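Local coordinates for protein AvrRxo1-ORF1 (Xanthomonas oryzae pv. oryzicola, PDB 4Z8T) that acts as a type III effector carrying a polynucleotide kinase domain, probably phosphorylating a substrate with its P-loop fold, and binds the partner protein AvrRxo1-ORF2, at residues S50-A55 / R142-G147; E56-D61 / A90-K95; L182-A187 / Y240-T245; S222-V227 / K272-Q277. All blocks are in the same frame, centred on the assembly; numbering follows the deposited sequence.

Interaction 1 of 4, residues S50-A55 / R142-G147; sequences SALTLA and RSQKTG
Leu52 and Ala55, one turn apart on a helix, meet the irregular chain around Gln144, Lys145 and Thr146 through van der Waals contact. One methyl of Leu52 does the reaching: with CG anti to the backbone N (chi1 -171°), CD1 stretches toward the loop and stops 3.9 Å from Lys145 O. Leu52 CD1 also lies 4.3 Å from Gln144 NE2, at the margin of contact. Further along, the methyl carbons Ala55 CB and Thr146 CG2 face each other at 4.2 Å, methyl against methyl.

Two polar bonds shape the loop from within. Gln144 folds back so that its NE2 donates to Lys145 O at 3.0 Å, nearly within the amide plane, and this holds the carbonyl that Leu52 touches. Lys145 leaves the backbone on the side away from the helix, and its chain curls to put NZ 2.8 Å from Ser143 O. A further bond reaches the helix, because Thr146 uses its two branches differently: CG2 serves Ala55, while OG1 takes a hydrogen bond with Glu59, one helical turn beyond Ala55.

The loop thus leans on the long helix 34-60 as the chain runs from helix 123-141 toward the edge strand 154-157. Ala51 packs on Phe137 and Leu141 of helix 123-141, Ala55 also touches Ala152, and Leu54 faces helix 87-95.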
loop_
_atom_site.group_PDB
_atom_site.type_symbol
_atom_site.label_atom_id
_atom_site.label_comp_id
_atom_site.label_asym_id
_atom_site.label_seq_id
_atom_site.Cartn_x
_atom_site.Cartn_y
_atom_site.Cartn_z
ATOM N N SER A 50 2.873 44.525 -3.788
ATOM C CA SER A 50 1.868 43.559 -3.378
ATOM C C SER A 50 2.218 42.984 -2.015
ATOM O O SER A 50 1.344 42.827 -1.168
ATOM C CB SER A 50 1.748 42.433 -4.402
ATOM O OG SER A 50 1.197 42.927 -5.616
ATOM N N ALA A 51 3.493 42.675 -1.806
ATOM C CA ALA A 51 3.903 42.105 -0.525
ATOM C C ALA A 51 3.681 43.095 0.614
ATOM O O ALA A 51 3.320 42.708 1.739
ATOM C CB ALA A 51 5.357 41.662 -0.582
ATOM N N LEU A 52 3.902 44.380 0.347
ATOM C CA LEU A 52 3.725 45.371 1.400
ATOM C C LEU A 52 2.252 45.509 1.734
ATOM O O LEU A 52 1.887 45.681 2.895
ATOM C CB LEU A 52 4.324 46.718 0.981
ATOM C CG LEU A 52 4.402 47.806 2.054
ATOM C CD1 LEU A 52 5.175 47.331 3.274
ATOM C CD2 LEU A 52 5.045 49.060 1.467
ATOM N N THR A 53 1.398 45.433 0.717
ATOM C CA THR A 53 -0.043 45.460 0.953
ATOM C C THR A 53 -0.442 44.300 1.867
ATOM O O THR A 53 -1.162 44.496 2.852
ATOM C CB THR A 53 -0.825 45.395 -0.368
ATOM O OG1 THR A 53 -0.566 46.585 -1.120
ATOM C CG2 THR A 53 -2.313 45.302 -0.104
ATOM N N LEU A 54 0.051 43.106 1.556
ATOM C CA LEU A 54 -0.215 41.932 2.391
ATOM C C LEU A 54 0.235 42.197 3.816
ATOM O O LEU A 54 -0.523 41.996 4.770
ATOM C CB LEU A 54 0.536 40.705 1.862
ATOM C CG LEU A 54 0.040 39.974 0.615
ATOM C CD1 LEU A 54 0.874 38.707 0.422
ATOM C CD2 LEU A 54 -1.445 39.636 0.717
ATOM N N ALA A 55 1.469 42.668 3.954
ATOM C CA ALA A 55 2.043 42.886 5.279
ATOM C C ALA A 55 1.261 43.909 6.092
ATOM O O ALA A 55 1.055 43.725 7.295
ATOM C CB ALA A 55 3.503 43.292 5.166
ATOM N N ARG A 142 13.444 40.085 3.522
ATOM C CA ARG A 142 14.042 39.610 4.762
ATOM C C ARG A 142 13.940 40.620 5.897
ATOM O O ARG A 142 13.451 40.312 6.946
ATOM C CB ARG A 142 15.491 39.172 4.528
ATOM C CG ARG A 142 16.194 38.431 5.648
ATOM C CD ARG A 142 17.521 37.706 5.203
ATOM N NE ARG A 142 18.037 36.754 6.198
ATOM C CZ ARG A 142 18.022 35.433 6.038
ATOM N NH1 ARG A 142 18.474 34.635 6.983
ATOM N NH2 ARG A 142 17.557 34.891 4.927
ATOM N N SER A 143 14.391 41.830 5.640
ATOM C CA SER A 143 14.355 42.869 6.670
ATOM C C SER A 143 13.372 43.991 6.359
ATOM O O SER A 143 13.436 45.068 6.958
ATOM C CB SER A 143 15.761 43.428 6.910
ATOM O OG SER A 143 16.368 43.807 5.687
ATOM N N GLN A 144 12.449 43.727 5.434
ATOM C CA GLN A 144 11.402 44.684 5.090
ATOM C C GLN A 144 10.523 45.049 6.292
ATOM O O GLN A 144 10.055 44.169 7.031
ATOM C CB GLN A 144 10.525 44.115 3.969
ATOM C CG GLN A 144 9.421 45.047 3.524
ATOM C CD GLN A 144 9.960 46.296 2.865
ATOM O OE1 GLN A 144 10.793 46.218 1.959
ATOM N NE2 GLN A 144 9.504 47.456 3.325
ATOM N N LYS A 145 10.301 46.350 6.484
ATOM C CA LYS A 145 9.456 46.836 7.568
ATOM C C LYS A 145 8.155 47.418 7.039
ATOM O O LYS A 145 8.068 47.851 5.886
ATOM C CB LYS A 145 10.172 47.935 8.360
ATOM C CG LYS A 145 11.572 47.583 8.823
ATOM C CD LYS A 145 11.574 46.455 9.838
ATOM C CE LYS A 145 12.957 46.290 10.487
ATOM N NZ LYS A 145 14.024 45.949 9.502
ATOM N N THR A 146 7.151 47.439 7.909
ATOM C CA THR A 146 5.898 48.126 7.641
ATOM C C THR A 146 6.016 49.570 8.118
ATOM O O THR A 146 7.089 50.002 8.559
ATOM C CB THR A 146 4.763 47.494 8.404
ATOM O OG1 THR A 146 5.003 47.667 9.804
ATOM C CG2 THR A 146 4.678 45.992 8.091
ATOM N N GLY A 147 4.901 50.298 8.057
ATOM C CA GLY A 147 4.871 51.688 8.491
ATOM C C GLY A 147 5.032 51.886 9.991
ATOM O O GLY A 147 5.342 52.989 10.445
#

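Interaction 2 of 4, residues E56-D61 / A90-K95; sequences ESLESD and AAALKK
Asp61 brings the one flat group of this contact, a carboxylate that touches the partner helix through a single oxygen, OD2, which lies 4.1 Å from Ala91 CB. Asp61 OD2 stays 4.8 Å from Lys95 NZ. That is too far for a direct ion pair, though the opposite charges probably attract at this distance.

Lys95 spends its ammonium on Ser57 instead. Its chain is extended beyond CG and runs across to the other helix, where NZ donates a 2.7 Å hydrogen bond to Ser57 OG. A chi1 of 179° puts the hydroxyl in place, swinging it to the far side of CB from the serine's own N and directing it at the neighbouring helix. The aliphatic part of the lysine works too, with CD packed 3.8 Å from Ser57 CB.

The two helices meet through their C-terminal parts and run roughly antiparallel, at 145° between their directions; the axes of the segments 56-60 and 90-95 approach to 8.9 Å. Small residues make up the middle of this helix-helix packing: Ser57 OG comes within 3.5 Å of Ala92 CA, the nearest pair of alpha carbons being those of the same two residues. Next to it is an apolar patch in which Leu58 lays its branch point CG 4.0 Å from Ala92 CB. Val88, a turn earlier on helix 87-95, meets both Leu58 and Asp61, and Leu54 presses on Ala92 from one turn before Leu58 on its own helix.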
loop_
_atom_site.group_PDB
_atom_site.type_symbol
_atom_site.label_atom_id
_atom_site.label_comp_id
_atom_site.label_asym_id
_atom_site.label_seq_id
_atom_site.Cartn_x
_atom_site.Cartn_y
_atom_site.Cartn_z
ATOM N N GLU A 56 0.821 44.985 5.449
ATOM C CA GLU A 56 0.074 46.005 6.176
ATOM C C GLU A 56 -1.301 45.487 6.567
ATOM O O GLU A 56 -1.796 45.805 7.651
ATOM C CB GLU A 56 -0.062 47.288 5.351
ATOM C CG GLU A 56 1.242 48.035 5.087
ATOM C CD GLU A 56 1.814 48.739 6.309
ATOM O OE1 GLU A 56 1.190 48.716 7.391
ATOM O OE2 GLU A 56 2.908 49.335 6.183
ATOM N N SER A 57 -1.925 44.685 5.699
ATOM C CA SER A 57 -3.201 44.053 6.050
ATOM C C SER A 57 -3.070 43.150 7.259
ATOM O O SER A 57 -3.858 43.254 8.202
ATOM C CB SER A 57 -3.781 43.258 4.871
ATOM O OG SER A 57 -5.011 42.630 5.223
ATOM N N LEU A 58 -2.076 42.262 7.222
ATOM C CA LEU A 58 -1.845 41.330 8.319
ATOM C C LEU A 58 -1.574 42.058 9.636
ATOM O O LEU A 58 -2.107 41.675 10.674
ATOM C CB LEU A 58 -0.678 40.403 7.975
ATOM C CG LEU A 58 -0.993 39.445 6.823
ATOM C CD1 LEU A 58 0.289 38.858 6.221
ATOM C CD2 LEU A 58 -1.920 38.315 7.293
ATOM N N GLU A 59 -0.765 43.114 9.594
ATOM C CA GLU A 59 -0.432 43.829 10.832
ATOM C C GLU A 59 -1.650 44.548 11.408
ATOM O O GLU A 59 -1.878 44.548 12.626
ATOM C CB GLU A 59 0.710 44.821 10.600
ATOM C CG GLU A 59 1.081 45.606 11.855
ATOM C CD GLU A 59 2.217 46.552 11.603
ATOM O OE1 GLU A 59 3.257 46.090 11.092
ATOM O OE2 GLU A 59 2.067 47.757 11.908
ATOM N N SER A 60 -2.431 45.153 10.525
ATOM C CA SER A 60 -3.653 45.839 10.918
ATOM C C SER A 60 -4.627 44.869 11.567
ATOM O O SER A 60 -5.422 45.251 12.430
ATOM C CB SER A 60 -4.298 46.477 9.695
ATOM O OG SER A 60 -5.476 47.169 10.055
ATOM N N ASP A 61 -4.570 43.606 11.155
ATOM C CA ASP A 61 -5.459 42.602 11.728
ATOM C C ASP A 61 -4.819 41.929 12.942
ATOM O O ASP A 61 -5.295 40.900 13.409
ATOM C CB ASP A 61 -5.865 41.561 10.672
ATOM C CG ASP A 61 -6.936 42.069 9.721
ATOM O OD1 ASP A 61 -7.660 43.028 10.068
ATOM O OD2 ASP A 61 -7.067 41.495 8.615
ATOM N N ALA A 90 -6.230 35.000 4.316
ATOM C CA ALA A 90 -7.278 35.092 3.299
ATOM C C ALA A 90 -7.722 36.532 3.117
ATOM O O ALA A 90 -7.920 36.986 1.984
ATOM C CB ALA A 90 -8.460 34.221 3.654
ATOM N N ALA A 91 -7.879 37.251 4.227
ATOM C CA ALA A 91 -8.286 38.649 4.177
ATOM C C ALA A 91 -7.244 39.495 3.455
ATOM O O ALA A 91 -7.576 40.422 2.707
ATOM C CB ALA A 91 -8.508 39.174 5.602
ATOM N N ALA A 92 -5.973 39.200 3.705
ATOM C CA ALA A 92 -4.892 39.924 3.060
ATOM C C ALA A 92 -4.796 39.623 1.566
ATOM O O ALA A 92 -4.645 40.535 0.752
ATOM C CB ALA A 92 -3.574 39.611 3.751
ATOM N N LEU A 93 -4.851 38.345 1.209
ATOM C CA LEU A 93 -4.735 37.950 -0.193
ATOM C C LEU A 93 -5.887 38.502 -1.023
ATOM O O LEU A 93 -5.745 38.723 -2.227
ATOM C CB LEU A 93 -4.686 36.430 -0.315
ATOM C CG LEU A 93 -3.396 35.776 0.185
ATOM C CD1 LEU A 93 -3.553 34.257 0.307
ATOM C CD2 LEU A 93 -2.228 36.133 -0.732
ATOM N N LYS A 94 -7.026 38.727 -0.389
ATOM C CA LYS A 94 -8.152 39.320 -1.103
ATOM C C LYS A 94 -7.762 40.702 -1.625
ATOM O O LYS A 94 -8.120 41.078 -2.744
ATOM C CB LYS A 94 -9.370 39.408 -0.189
ATOM C CG LYS A 94 -10.680 39.638 -0.912
ATOM C CD LYS A 94 -11.813 39.767 0.090
ATOM C CE LYS A 94 -13.150 39.925 -0.614
ATOM N NZ LYS A 94 -14.251 40.091 0.370
ATOM N N LYS A 95 -6.989 41.436 -0.831
ATOM C CA LYS A 95 -6.613 42.811 -1.172
ATOM C C LYS A 95 -5.612 42.894 -2.323
ATOM O O LYS A 95 -5.476 43.938 -2.958
ATOM C CB LYS A 95 -6.072 43.533 0.067
ATOM C CG LYS A 95 -7.111 43.697 1.162
ATOM C CD LYS A 95 -6.507 44.321 2.422
ATOM C CE LYS A 95 -7.527 44.351 3.559
ATOM N NZ LYS A 95 -6.916 44.504 4.922
#

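Interaction 3 of 4, residues L182-A187 / Y240-T245; sequences LCDIDA and YRLFGT
Strands 179-185 and 238-245 are parallel neighbours in the central sheet, and Leu182 to Ile185 pair in register with Tyr240 to Phe243, the axes of 182-185 and 240-245 being 17° apart. Regular amide-carbonyl bonds zip the backbones together, among them Arg241 N to Leu182 O at 3.0 Å. On one face Leu182 and Tyr240 lie side by side, CD2 to CD2 3.6 Å. A chi1 of 173° carries the Tyr240 ring along this face until OH donates to Asp184 OD2 at 2.8 Å, on the anti side of a carboxylate turned 75° from the ring. Arg224 and Arg71 also form salt bridges to OD2, so three donors grip one buried oxygen.

The parallel strands 154-157, 66-71, 179-185 and 238-245 are consistent with a P-loop kinase core, as the Zeta-toxin relation suggests. Ile185 touches Lys78 of the probable Walker A loop, and the Asp186 side chain, salt-bridged to Arg224 and Arg221, lies about 5 Å from a bound sulfate.

On the other face, with Arg241 and Phe243, Cys183 SG sits over the Arg241 guanidinium, 3.4 Å from NH2, and at the edge of the Phe243 ring, 4.1 Å from CE2. Arg241 NH1 bonds Lys85 O, while a water links Arg241 NE to Leu182 O. Just beyond Ile185, where strand 179-185 ends, Thr245 OG1 donates to Asp186 O at 2.8 Å, in the carbonyl plane on a lone pair.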
loop_
_atom_site.group_PDB
_atom_site.type_symbol
_atom_site.label_atom_id
_atom_site.label_comp_id
_atom_site.label_asym_id
_atom_site.label_seq_id
_atom_site.Cartn_x
_atom_site.Cartn_y
_atom_site.Cartn_z
ATOM N N LEU A 182 2.852 27.325 9.675
ATOM C CA LEU A 182 3.025 26.391 8.573
ATOM C C LEU A 182 1.782 25.547 8.389
ATOM O O LEU A 182 1.309 24.886 9.327
ATOM C CB LEU A 182 4.248 25.502 8.813
ATOM C CG LEU A 182 4.719 24.742 7.564
ATOM C CD1 LEU A 182 6.227 24.573 7.591
ATOM C CD2 LEU A 182 4.036 23.382 7.407
ATOM N N CYS A 183 1.243 25.577 7.173
ATOM C CA CYS A 183 0.190 24.655 6.780
ATOM C C CYS A 183 0.793 23.727 5.762
ATOM O O CYS A 183 1.438 24.169 4.815
ATOM C CB CYS A 183 -0.993 25.394 6.139
ATOM S SG CYS A 183 -2.137 26.080 7.353
ATOM N N ASP A 184 0.606 22.433 5.983
ATOM C CA ASP A 184 1.192 21.386 5.162
ATOM C C ASP A 184 0.005 20.639 4.558
ATOM O O ASP A 184 -0.878 20.184 5.279
ATOM C CB ASP A 184 2.008 20.483 6.089
ATOM C CG ASP A 184 2.865 19.482 5.354
ATOM O OD1 ASP A 184 2.894 19.488 4.103
ATOM O OD2 ASP A 184 3.519 18.677 6.048
ATOM N N ILE A 185 -0.032 20.561 3.230
ATOM C CA ILE A 185 -1.220 20.099 2.519
ATOM C C ILE A 185 -0.853 18.903 1.658
ATOM O O ILE A 185 0.059 18.979 0.831
ATOM C CB ILE A 185 -1.780 21.221 1.611
ATOM C CG1 ILE A 185 -2.182 22.452 2.456
ATOM C CG2 ILE A 185 -3.003 20.701 0.853
ATOM C CD1 ILE A 185 -1.221 23.633 2.361
ATOM N N ASP A 186 -1.555 17.792 1.867
ATOM C CA ASP A 186 -1.274 16.552 1.145
ATOM C C ASP A 186 -2.472 16.081 0.338
ATOM O O ASP A 186 -3.617 16.215 0.780
ATOM C CB ASP A 186 -0.926 15.432 2.122
ATOM C CG ASP A 186 -0.504 14.172 1.412
ATOM O OD1 ASP A 186 0.705 14.058 1.107
ATOM O OD2 ASP A 186 -1.364 13.302 1.127
ATOM N N ALA A 187 -2.190 15.527 -0.839
ATOM C CA ALA A 187 -3.182 14.781 -1.603
ATOM C C ALA A 187 -2.495 13.577 -2.221
ATOM O O ALA A 187 -1.282 13.587 -2.427
ATOM C CB ALA A 187 -3.784 15.661 -2.690
ATOM N N TYR A 240 1.909 24.470 13.479
ATOM C CA TYR A 240 1.921 23.535 12.352
ATOM C C TYR A 240 0.557 22.851 12.234
ATOM O O TYR A 240 0.014 22.357 13.217
ATOM C CB TYR A 240 3.006 22.468 12.564
ATOM C CG TYR A 240 2.969 21.366 11.529
ATOM C CD1 TYR A 240 2.134 20.261 11.697
ATOM C CD2 TYR A 240 3.746 21.434 10.380
ATOM C CE1 TYR A 240 2.070 19.261 10.752
ATOM C CE2 TYR A 240 3.698 20.419 9.422
ATOM C CZ TYR A 240 2.850 19.340 9.619
ATOM O OH TYR A 240 2.798 18.329 8.682
ATOM N N ARG A 241 0.014 22.796 11.015
ATOM C CA ARG A 241 -1.188 22.000 10.760
ATOM C C ARG A 241 -0.985 21.212 9.489
ATOM O O ARG A 241 -0.457 21.741 8.503
ATOM C CB ARG A 241 -2.416 22.901 10.593
ATOM C CG ARG A 241 -2.939 23.472 11.901
ATOM C CD ARG A 241 -4.087 24.447 11.640
ATOM N NE ARG A 241 -3.577 25.700 11.072
ATOM C CZ ARG A 241 -4.315 26.542 10.359
ATOM N NH1 ARG A 241 -5.590 26.255 10.120
ATOM N NH2 ARG A 241 -3.774 27.649 9.873
ATOM N N LEU A 242 -1.406 19.954 9.514
ATOM C CA LEU A 242 -1.299 19.066 8.363
ATOM C C LEU A 242 -2.692 18.698 7.913
ATOM O O LEU A 242 -3.478 18.196 8.695
ATOM C CB LEU A 242 -0.594 17.771 8.767
ATOM C CG LEU A 242 -0.624 16.625 7.738
ATOM C CD1 LEU A 242 0.038 17.009 6.405
ATOM C CD2 LEU A 242 0.096 15.430 8.363
ATOM N N PHE A 243 -2.987 18.929 6.635
ATOM C CA PHE A 243 -4.302 18.572 6.098
ATOM C C PHE A 243 -4.093 17.520 5.048
ATOM O O PHE A 243 -3.204 17.658 4.223
ATOM C CB PHE A 243 -4.981 19.790 5.456
ATOM C CG PHE A 243 -5.338 20.868 6.437
ATOM C CD1 PHE A 243 -6.532 20.827 7.138
ATOM C CD2 PHE A 243 -4.454 21.911 6.689
ATOM C CE1 PHE A 243 -6.850 21.832 8.063
ATOM C CE2 PHE A 243 -4.773 22.913 7.606
ATOM C CZ PHE A 243 -5.954 22.871 8.288
ATOM N N GLY A 244 -4.904 16.469 5.090
ATOM C CA GLY A 244 -4.815 15.394 4.123
ATOM C C GLY A 244 -6.143 15.266 3.418
ATOM O O GLY A 244 -7.095 15.969 3.758
ATOM N N THR A 245 -6.200 14.376 2.438
ATOM C CA THR A 245 -7.380 14.279 1.583
ATOM C C THR A 245 -8.118 12.974 1.843
ATOM O O THR A 245 -7.553 11.889 1.712
ATOM C CB THR A 245 -6.978 14.384 0.105
ATOM O OG1 THR A 245 -6.250 15.605 -0.106
ATOM C CG2 THR A 245 -8.242 14.374 -0.798
HETATM O O HOH W 1 -0.624 26.353 11.226
HETATM O O HOH W 2 -4.022 12.933 1.426
#

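Interaction 4 of 4, residues S222-V227 / K272-Q277; sequences SNRMYV and KITSPQ
Arg224 and Ile273 carry the direct polar link. Arg224 NH1 donates to Ile273 O at 2.9 Å with a 153° angle at the hydrogen; the oxygen lies in the guanidinium plane, at its edge, and the donor lies in the carbonyl plane. A bend at chi3 (-83°) turns the group onto this carbonyl. Asp184 and Asp186 bind the same guanidinium through NE and NH1, which probably keeps its charge balanced and its rotation fixed.

A water adds a second bridge: it accepts from Met225 N at 2.9 Å and probably donates, weakly, to Thr274 O. Both links join the first turn of helix 224-233 to the loop that follows helix 267-272. The Ile273 side chain lies about 5 Å from a bound sulfate, in what is probably a P-loop kinase fold.

The remaining contacts are packing. Met225, here selenomethionine, crosses Thr274 at a slant, CG lying 3.6 Å from Thr274 CG2 and SE 3.9 Å from Thr274 CB. Ser222 OG, hydrogen-bonded to Val218 O, rests 3.8 Å from Pro276 CG. His13 and Leu16 of the AvrRxo1-ORF2 chain pack on Met225 and Thr274, respectively.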
loop_
_atom_site.group_PDB
_atom_site.type_symbol
_atom_site.label_atom_id
_atom_site.label_comp_id
_atom_site.label_asym_id
_atom_site.label_seq_id
_atom_site.Cartn_x
_atom_site.Cartn_y
_atom_site.Cartn_z
ATOM N N SER A 222 8.201 11.953 2.457
ATOM C CA SER A 222 9.339 11.363 3.176
ATOM C C SER A 222 9.910 12.280 4.252
ATOM O O SER A 222 10.456 11.808 5.262
ATOM C CB SER A 222 10.454 10.961 2.201
ATOM O OG SER A 222 10.013 9.913 1.353
ATOM N N ASN A 223 9.796 13.586 4.038
ATOM C CA ASN A 223 10.363 14.558 4.963
ATOM C C ASN A 223 9.348 15.245 5.858
ATOM O O ASN A 223 9.696 16.142 6.615
ATOM C CB ASN A 223 11.168 15.598 4.192
ATOM C CG ASN A 223 12.401 15.005 3.577
ATOM O OD1 ASN A 223 13.302 14.567 4.296
ATOM N ND2 ASN A 223 12.461 14.977 2.251
ATOM N N ARG A 224 8.095 14.807 5.790
ATOM C CA ARG A 224 7.024 15.432 6.555
ATOM C C ARG A 224 7.222 15.364 8.070
ATOM O O ARG A 224 7.014 16.355 8.774
ATOM C CB ARG A 224 5.694 14.776 6.156
ATOM C CG ARG A 224 4.470 15.300 6.882
ATOM C CD ARG A 224 3.255 15.035 6.025
ATOM N NE ARG A 224 3.083 16.072 5.004
ATOM C CZ ARG A 224 2.612 15.862 3.774
ATOM N NH1 ARG A 224 2.297 14.640 3.381
ATOM N NH2 ARG A 224 2.458 16.895 2.942
HETATM N N MSE A 225 7.624 14.203 8.579
HETATM C CA MSE A 225 7.729 14.061 10.024
HETATM C C MSE A 225 8.903 14.866 10.586
HETATM O O MSE A 225 8.866 15.294 11.745
HETATM C CB MSE A 225 7.770 12.591 10.436
HETATM C CG MSE A 225 6.446 11.914 10.148
HETATM SE SE MSE A 225 6.405 10.059 10.741
HETATM C CE MSE A 225 5.743 10.372 12.507
ATOM N N TYR A 226 9.920 15.099 9.761
ATOM C CA TYR A 226 11.017 15.980 10.164
ATOM C C TYR A 226 10.500 17.387 10.423
ATOM O O TYR A 226 10.899 18.049 11.392
ATOM C CB TYR A 226 12.117 16.023 9.099
ATOM C CG TYR A 226 13.209 17.016 9.419
ATOM C CD1 TYR A 226 13.115 18.348 9.015
ATOM C CD2 TYR A 226 14.328 16.630 10.141
ATOM C CE1 TYR A 226 14.112 19.265 9.322
ATOM C CE2 TYR A 226 15.327 17.541 10.441
ATOM C CZ TYR A 226 15.214 18.848 10.034
ATOM O OH TYR A 226 16.215 19.748 10.344
ATOM N N VAL A 227 9.609 17.860 9.553
ATOM C CA VAL A 227 9.027 19.177 9.760
ATOM C C VAL A 227 8.227 19.218 11.062
ATOM O O VAL A 227 8.357 20.146 11.844
ATOM C CB VAL A 227 8.127 19.582 8.563
ATOM C CG1 VAL A 227 7.533 20.970 8.796
ATOM C CG2 VAL A 227 8.936 19.550 7.283
ATOM N N LYS A 272 -0.669 6.985 6.652
ATOM C CA LYS A 272 -0.551 6.971 5.232
ATOM C C LYS A 272 0.285 8.083 4.582
ATOM O O LYS A 272 1.077 7.849 3.724
ATOM C CB LYS A 272 -1.961 6.871 4.627
ATOM C CG LYS A 272 -2.039 6.797 3.179
ATOM C CD LYS A 272 -3.458 7.012 2.679
ATOM C CE LYS A 272 -4.246 5.724 2.733
ATOM N NZ LYS A 272 -3.371 4.537 2.513
ATOM N N ILE A 273 0.075 9.290 5.042
ATOM C CA ILE A 273 0.608 10.445 4.313
ATOM C C ILE A 273 1.995 10.880 4.796
ATOM O O ILE A 273 2.494 11.949 4.432
ATOM C CB ILE A 273 -0.410 11.624 4.246
ATOM C CG1 ILE A 273 -0.552 12.316 5.599
ATOM C CG2 ILE A 273 -1.775 11.118 3.696
ATOM C CD1 ILE A 273 -1.524 13.516 5.579
ATOM N N THR A 274 2.629 10.020 5.592
ATOM C CA THR A 274 4.010 10.233 5.994
ATOM C C THR A 274 4.945 9.241 5.290
ATOM O O THR A 274 6.134 9.131 5.642
ATOM C CB THR A 274 4.165 10.113 7.519
ATOM O OG1 THR A 274 3.584 8.874 7.947
ATOM C CG2 THR A 274 3.456 11.265 8.238
ATOM N N SER A 275 4.399 8.551 4.289
ATOM C CA SER A 275 5.108 7.529 3.514
ATOM C C SER A 275 4.752 7.619 2.027
ATOM O O SER A 275 3.604 7.855 1.673
ATOM C CB SER A 275 4.729 6.149 4.072
ATOM O OG SER A 275 4.731 5.157 3.066
ATOM N N PRO A 276 5.732 7.415 1.137
ATOM C CA PRO A 276 5.462 7.550 -0.304
ATOM C C PRO A 276 4.839 6.332 -1.019
ATOM O O PRO A 276 4.563 6.431 -2.221
ATOM C CB PRO A 276 6.853 7.835 -0.885
ATOM C CG PRO A 276 7.791 7.173 0.066
ATOM C CD PRO A 276 7.170 7.279 1.429
ATOM N N GLN A 277 4.612 5.237 -0.332
ATOM C CA GLN A 277 4.041 4.071 -0.950
ATOM C C GLN A 277 4.809 3.561 -2.183
ATOM O O GLN A 277 4.201 3.210 -3.151
ATOM C CB GLN A 277 2.543 4.233 -1.265
ATOM C CG GLN A 277 1.733 5.178 -0.385
ATOM C CD GLN A 277 1.642 4.783 1.083
ATOM O OE1 GLN A 277 1.870 3.635 1.458
ATOM N NE2 GLN A 277 1.291 5.726 1.905
HETATM O O HOH W 3 7.581 11.759 7.083
#

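The four contacts form two pairs. Interactions 1 and 2, centres 11 Å apart, share helix 34-60: one side of it takes the 142-147 loop, another takes helix 87-95, and Glu56 and Glu59 tie back to the loop, with Glu56 OE2 2.9 Å from Gly147 N. Interactions 3 and 4, also 11 Å between centres, are joined by Arg224, whose NE is 2.8 Å from Asp184 OD2 and whose NH1 is 2.8 Å from Asp186 OD1. Asp186 and Ile273 each come to about 5 Å from a bound sulfate, and Ile185 touches the probable Walker A motif, consistent with a phosphate-binding site nearby. The pairs stand well apart, with interactions 2 and 3 about 22 Å between centres.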